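Local structure of putative aliphatic sulfonates-binding protein (Escherichia coli, 2X26) at residues 95-100 / 173-177. The protein probably serves as the periplasmic binding protein that delivers aliphatic sulfonates to an ABC-type transport system. Numbering follows the deposited sequence. Where two conformers were deposited one is given.
Sequences SPIKTV and RVLKD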
# COMPACT_ATOMS: atom_id res chain seq x y z
N SER A 95 -20.39 2.12 -23.86
CA SER A 95 -20.57 0.68 -23.73
C SER A 95 -22.01 0.38 -23.28
O SER A 95 -22.52 1.06 -22.39
CB SER A 95 -19.64 0.12 -22.64
OG SER A 95 -19.90 -1.27 -22.51
N PRO A 96 -22.64 -0.66 -23.87
CA PRO A 96 -23.93 -1.16 -23.37
C PRO A 96 -23.83 -1.79 -21.99
O PRO A 96 -24.85 -2.04 -21.36
CB PRO A 96 -24.33 -2.22 -24.39
CG PRO A 96 -23.06 -2.68 -24.98
CD PRO A 96 -22.12 -1.48 -24.99
N ILE A 97 -22.61 -2.07 -21.52
CA ILE A 97 -22.40 -2.55 -20.13
C ILE A 97 -22.65 -1.40 -19.12
O ILE A 97 -21.89 -0.41 -19.07
CB ILE A 97 -20.97 -3.13 -19.96
CG1 ILE A 97 -20.68 -4.21 -21.02
CG2 ILE A 97 -20.75 -3.69 -18.58
CD1 ILE A 97 -19.13 -4.44 -21.23
N LYS A 98 -23.72 -1.54 -18.32
CA LYS A 98 -24.11 -0.47 -17.41
C LYS A 98 -23.93 -0.86 -15.95
O LYS A 98 -23.82 0.02 -15.09
CB LYS A 98 -25.56 -0.01 -17.68
CG LYS A 98 -25.90 1.38 -17.11
CD LYS A 98 -26.77 2.22 -18.09
CE LYS A 98 -27.23 3.52 -17.41
NZ LYS A 98 -28.56 3.94 -17.92
N THR A 99 -23.85 -2.16 -15.68
CA THR A 99 -23.67 -2.65 -14.30
C THR A 99 -22.64 -3.75 -14.28
O THR A 99 -22.30 -4.31 -15.31
CB THR A 99 -24.97 -3.26 -13.74
OG1 THR A 99 -25.34 -4.37 -14.55
CG2 THR A 99 -26.08 -2.22 -13.68
N VAL A 100 -22.16 -4.13 -13.10
CA VAL A 100 -21.19 -5.24 -13.04
C VAL A 100 -21.80 -6.56 -13.54
O VAL A 100 -21.15 -7.39 -14.16
CB VAL A 100 -20.69 -5.42 -11.58
CG1 VAL A 100 -19.89 -6.68 -11.49
CG2 VAL A 100 -19.82 -4.21 -11.22
N ARG A 173 -15.35 5.23 -18.77
CA ARG A 173 -16.30 5.44 -17.70
C ARG A 173 -16.03 4.39 -16.61
O ARG A 173 -15.69 3.21 -16.87
CB ARG A 173 -17.71 5.36 -18.30
CG ARG A 173 -18.82 4.73 -17.49
CD ARG A 173 -20.19 5.03 -18.13
NE ARG A 173 -20.60 4.14 -19.20
CZ ARG A 173 -21.10 2.91 -19.05
NH1 ARG A 173 -21.24 2.35 -17.86
NH2 ARG A 173 -21.42 2.21 -20.13
N VAL A 174 -16.11 4.84 -15.38
CA VAL A 174 -16.03 3.92 -14.24
C VAL A 174 -17.35 3.12 -14.15
O VAL A 174 -18.41 3.70 -13.89
CB VAL A 174 -15.73 4.69 -12.97
CG1 VAL A 174 -15.86 3.80 -11.71
CG2 VAL A 174 -14.34 5.28 -13.03
N LEU A 175 -17.29 1.81 -14.36
CA LEU A 175 -18.46 0.93 -14.15
C LEU A 175 -18.68 0.67 -12.67
O LEU A 175 -19.82 0.55 -12.20
CB LEU A 175 -18.21 -0.40 -14.87
CG LEU A 175 -19.34 -1.43 -14.80
CD1 LEU A 175 -20.43 -0.98 -15.68
CD2 LEU A 175 -18.76 -2.77 -15.25
N LYS A 176 -17.59 0.57 -11.92
CA LYS A 176 -17.66 0.17 -10.52
C LYS A 176 -16.38 0.64 -9.84
O LYS A 176 -15.33 0.47 -10.41
CB LYS A 176 -17.79 -1.36 -10.45
CG LYS A 176 -17.84 -1.97 -9.07
CD LYS A 176 -19.04 -1.53 -8.33
CE LYS A 176 -19.11 -2.35 -7.05
NZ LYS A 176 -20.27 -1.97 -6.26
N ASP A 177 -16.49 1.24 -8.66
CA ASP A 177 -15.26 1.49 -7.86
C ASP A 177 -15.37 0.71 -6.55
O ASP A 177 -16.29 -0.10 -6.37
CB ASP A 177 -14.96 2.98 -7.68
CG ASP A 177 -15.97 3.69 -6.78
OD1 ASP A 177 -16.73 3.02 -6.02
OD2 ASP A 177 -16.01 4.94 -6.78
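The guanidinium of R173 meets the 95-100 loop at its edge: the carbonyl groups of S95 and I97 both lie near its plane, while K98 CA approaches obliquely. Its end-on grip converges on one acceptor, with R173 NH2 2.9 Å and R173 NH1 3.1 Å from I97 O. Neither bond is straight, the N-H...O angles being 149° and 139°, as expected when two nitrogens share one oxygen; NH1 lies in the carbonyl plane and NH2 above it. R173 NH2 also comes within 2.8 Å of S95 O, but the angle is too poor for a hydrogen bond. A bend at chi3 (85°) brings the NH1/NH2 end to the loop's carbonyls, and NE is hydrogen-bonded to E93 O. S95 OG accepts from I97 N at 3.0 Å, an ST turn that closes the start of the loop on itself. Replacing R173 with a leucine would probably leave the carbonyls of I97 and E93 without these donors and the loop less firmly tied to the strand.

Beyond the polar grip, L175 lays CD1 against the K98-T99 peptide, 3.5 Å from K98 C, and its side chain crosses that of I97 at about a right angle. V100 CG2 rests on the aliphatic part of K176, 3.6 Å from K176 CB, while K176 NZ hydrogen-bonds to Q126 OE1.

The backbones of L175 and K176 both hydrogen-bond to I89, two residues against one: a classic beta bulge. At the protein surface, the contact joins the loop between strands 87-92 and 107-110 to strand 172-177, which pairs antiparallel with 87-92 at the edge of one of the two mixed five-stranded sheets of this periplasmic binding protein fold.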